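Side-chain contact in DNA-3-methyladenine glycosidase (PDB 2H56), which belongs to the HhH-GPD superfamily of helical base excision DNA repair proteins: residues L123-L128 / E152-F157. Residues are numbered along the deposited sequence; the frame is centred on the assembly and turned at random.
Sequences LDFTEL and EMFMMF
Phe125 and Phe154 join two helices of the HhH-GPD fold, a largely helical DNA-repair architecture: the single turn 125-128, entered from an extended Leu123-Asp124 lead-in, and the last part of helix 148-157. The backbones stay well apart, with 11.8 Å between Phe125 CA and Phe154 CA, and the two phenylalanine side chains bridge the gap. Both CB atoms point toward the opposite segment, and the side chains cross at about a right angle. Phe154 has its CG anti to the backbone N (chi1 -179°), which carries the ring away from its helix and presents its far edge to Phe125. The ring planes are inclined at 48° with centroids 6.0 Å apart, so the two rings meet obliquely. Leu55 of helix 51-61 touches both rings; Pro51 adds to the packing on Phe125, while Leu140 of helix 133-141 packs on Phe154, so the small interface belongs to a wider apolar cluster between helices. At the N-terminal end of the short helix, Asp124 is the N-cap: its OD1 accepts a bond from Thr126 N at 3.3 Å, with the donor well above the carboxylate plane. Across the interface, a single carbon of Phe125, CE1, rests near the plane of the Phe154 ring, 3.8 Å from Phe154 CZ and equally far from Phe154 CE2.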
ATOM      1  N   LEU A 123     -19.348  -1.915   2.843  1.00 70.16           N
ATOM      2  CA  LEU A 123     -17.996  -1.639   3.255  1.00 72.44           C
ATOM      3  C   LEU A 123     -17.957  -0.634   4.410  1.00 75.26           C
ATOM      4  O   LEU A 123     -17.929   0.561   4.176  1.00 77.37           O
ATOM      5  CB  LEU A 123     -17.243  -1.109   2.049  1.00 71.79           C
ATOM      6  CG  LEU A 123     -15.765  -0.884   2.212  1.00 73.48           C
ATOM      7  CD1 LEU A 123     -15.040  -2.222   2.511  1.00 58.92           C
ATOM      8  CD2 LEU A 123     -15.294  -0.197   0.933  1.00 67.12           C
ATOM      9  N   ASP A 124     -17.964  -1.135   5.650  1.00 78.55           N
ATOM     10  CA  ASP A 124     -17.874  -0.310   6.867  1.00 80.60           C
ATOM     11  C   ASP A 124     -16.452  -0.339   7.456  1.00 81.92           C
ATOM     12  O   ASP A 124     -16.007  -1.362   7.996  1.00 81.43           O
ATOM     13  CB  ASP A 124     -18.863  -0.837   7.910  1.00 82.82           C
ATOM     14  CG  ASP A 124     -18.525  -0.396   9.334  1.00 86.69           C
ATOM     15  OD1 ASP A 124     -18.214   0.804   9.535  1.00 93.50           O
ATOM     16  OD2 ASP A 124     -18.572  -1.259  10.249  1.00 90.02           O
ATOM     17  N   PHE A 125     -15.744   0.785   7.380  1.00 82.64           N
ATOM     18  CA  PHE A 125     -14.327   0.803   7.767  1.00 81.44           C
ATOM     19  C   PHE A 125     -14.057   0.577   9.256  1.00 83.11           C
ATOM     20  O   PHE A 125     -12.987   0.069   9.610  1.00 84.10           O
ATOM     21  CB  PHE A 125     -13.663   2.086   7.285  1.00 80.78           C
ATOM     22  CG  PHE A 125     -13.591   2.189   5.779  1.00 84.09           C
ATOM     23  CD1 PHE A 125     -12.763   1.327   5.049  1.00 86.14           C
ATOM     24  CD2 PHE A 125     -14.366   3.118   5.089  1.00 82.65           C
ATOM     25  CE1 PHE A 125     -12.703   1.407   3.667  1.00 86.17           C
ATOM     26  CE2 PHE A 125     -14.302   3.206   3.701  1.00 78.69           C
ATOM     27  CZ  PHE A 125     -13.479   2.357   2.995  1.00 84.55           C
ATOM     28  N   THR A 126     -15.007   0.901  10.136  1.00 83.62           N
ATOM     29  CA  THR A 126     -14.796   0.619  11.566  1.00 84.49           C
ATOM     30  C   THR A 126     -14.852  -0.878  11.861  1.00 84.93           C
ATOM     31  O   THR A 126     -13.974  -1.374  12.551  1.00 87.87           O
ATOM     32  CB  THR A 126     -15.773   1.356  12.502  1.00 85.17           C
ATOM     33  OG1 THR A 126     -15.741   2.765  12.230  1.00 85.21           O
ATOM     34  CG2 THR A 126     -15.399   1.088  13.963  1.00 80.20           C
ATOM     35  N   GLU A 127     -15.856  -1.594  11.347  1.00 84.43           N
ATOM     36  CA  GLU A 127     -15.888  -3.058  11.489  1.00 84.89           C
ATOM     37  C   GLU A 127     -14.612  -3.690  10.908  1.00 84.39           C
ATOM     38  O   GLU A 127     -14.034  -4.596  11.510  1.00 86.10           O
ATOM     39  CB  GLU A 127     -17.131  -3.680  10.846  1.00 85.06           C
ATOM     40  N   LEU A 128     -14.134  -3.189   9.778  1.00 82.43           N
ATOM     41  CA  LEU A 128     -12.899  -3.736   9.193  1.00 82.45           C
ATOM     42  C   LEU A 128     -11.623  -3.600  10.056  1.00 82.32           C
ATOM     43  O   LEU A 128     -10.783  -4.491  10.064  1.00 81.32           O
ATOM     44  CB  LEU A 128     -12.676  -3.143   7.807  1.00 82.85           C
ATOM     45  CG  LEU A 128     -13.769  -3.517   6.809  1.00 77.59           C
ATOM     46  CD1 LEU A 128     -13.482  -2.895   5.449  1.00 70.93           C
ATOM     47  CD2 LEU A 128     -13.889  -5.029   6.730  1.00 72.27           C
ATOM     48  N   GLU A 152      -4.393  -4.565  -0.916  1.00 65.24           N
ATOM     49  CA  GLU A 152      -3.299  -4.747   0.007  1.00 66.76           C
ATOM     50  C   GLU A 152      -2.607  -3.421   0.322  1.00 68.35           C
ATOM     51  O   GLU A 152      -2.425  -3.094   1.500  1.00 66.87           O
ATOM     52  CB  GLU A 152      -2.331  -5.807  -0.493  1.00 66.97           C
ATOM     53  CG  GLU A 152      -2.877  -7.203  -0.241  1.00 65.99           C
ATOM     54  CD  GLU A 152      -2.170  -8.299  -1.031  1.00 76.88           C
ATOM     55  OE1 GLU A 152      -1.564  -7.990  -2.109  1.00 72.59           O
ATOM     56  OE2 GLU A 152      -2.248  -9.480  -0.559  1.00 79.85           O
HETATM   57  N   MSE A 153      -2.298  -2.639  -0.715  1.00 69.75           N
HETATM   58  CA  MSE A 153      -1.676  -1.312  -0.520  1.00 69.25           C
HETATM   59  C   MSE A 153      -2.565  -0.376   0.301  1.00 69.32           C
HETATM   60  O   MSE A 153      -2.056   0.439   1.144  1.00 67.67           O
HETATM   61  CB  MSE A 153      -1.380  -0.636  -1.846  1.00 66.96           C
HETATM   62  CG  MSE A 153      -0.487  -1.407  -2.717  1.00 64.99           C
HETATM   63 SE   MSE A 153       1.271  -1.557  -1.957  0.70 60.17          SE
HETATM   64  CE  MSE A 153       1.952   0.327  -2.377  1.00 81.87           C
ATOM     65  N   PHE A 154      -3.872  -0.511   0.064  1.00 64.74           N
ATOM     66  CA  PHE A 154      -4.855   0.248   0.805  1.00 67.70           C
ATOM     67  C   PHE A 154      -4.844  -0.118   2.267  1.00 70.10           C
ATOM     68  O   PHE A 154      -4.953   0.775   3.112  1.00 76.18           O
ATOM     69  CB  PHE A 154      -6.254   0.015   0.253  1.00 69.77           C
ATOM     70  CG  PHE A 154      -7.313   0.785   0.966  1.00 72.16           C
ATOM     71  CD1 PHE A 154      -7.483   2.154   0.716  1.00 79.67           C
ATOM     72  CD2 PHE A 154      -8.154   0.154   1.872  1.00 68.07           C
ATOM     73  CE1 PHE A 154      -8.455   2.889   1.398  1.00 67.70           C
ATOM     74  CE2 PHE A 154      -9.138   0.879   2.544  1.00 72.29           C
ATOM     75  CZ  PHE A 154      -9.288   2.246   2.309  1.00 65.23           C
HETATM   76  N   MSE A 155      -4.720  -1.410   2.579  1.00 66.49           N
HETATM   77  CA  MSE A 155      -4.746  -1.836   3.955  1.00 65.85           C
HETATM   78  C   MSE A 155      -3.518  -1.270   4.672  1.00 67.60           C
HETATM   79  O   MSE A 155      -3.511  -1.107   5.913  1.00 66.98           O
HETATM   80  CB  MSE A 155      -4.707  -3.366   4.081  1.00 65.11           C
HETATM   81  CG  MSE A 155      -5.902  -4.116   3.566  1.00 64.92           C
HETATM   82 SE   MSE A 155      -5.908  -5.999   4.096  0.70 68.29          SE
HETATM   83  CE  MSE A 155      -5.738  -5.770   6.057  1.00 64.61           C
HETATM   84  N   MSE A 156      -2.438  -1.039   3.930  1.00 65.84           N
HETATM   85  CA  MSE A 156      -1.206  -0.706   4.624  1.00 66.35           C
HETATM   86  C   MSE A 156      -1.197   0.795   4.829  1.00 69.05           C
HETATM   87  O   MSE A 156      -1.177   1.270   5.947  1.00 71.66           O
HETATM   88  CB  MSE A 156       0.039  -1.146   3.852  1.00 66.13           C
HETATM   89  CG  MSE A 156       0.317  -2.663   3.817  1.00 68.74           C
HETATM   90 SE   MSE A 156       1.895  -2.903   2.713  0.70 55.98          SE
HETATM   91  CE  MSE A 156       2.312  -4.883   2.583  1.00 63.91           C
ATOM     92  N   PHE A 157      -1.265   1.504   3.716  1.00 71.75           N
ATOM     93  CA  PHE A 157      -0.983   2.916   3.634  1.00 71.90           C
ATOM     94  C   PHE A 157      -2.206   3.770   3.906  1.00 73.62           C
ATOM     95  O   PHE A 157      -2.137   4.996   3.838  1.00 75.31           O
ATOM     96  CB  PHE A 157      -0.454   3.228   2.231  1.00 71.21           C
ATOM     97  CG  PHE A 157       0.894   2.695   1.998  1.00 70.04           C
ATOM     98  CD1 PHE A 157       1.968   3.215   2.689  1.00 75.17           C
ATOM     99  CD2 PHE A 157       1.104   1.652   1.129  1.00 73.25           C
ATOM    100  CE1 PHE A 157       3.259   2.721   2.498  1.00 72.90           C
ATOM    101  CE2 PHE A 157       2.377   1.138   0.932  1.00 71.40           C
ATOM    102  CZ  PHE A 157       3.464   1.680   1.621  1.00 72.84           C
TER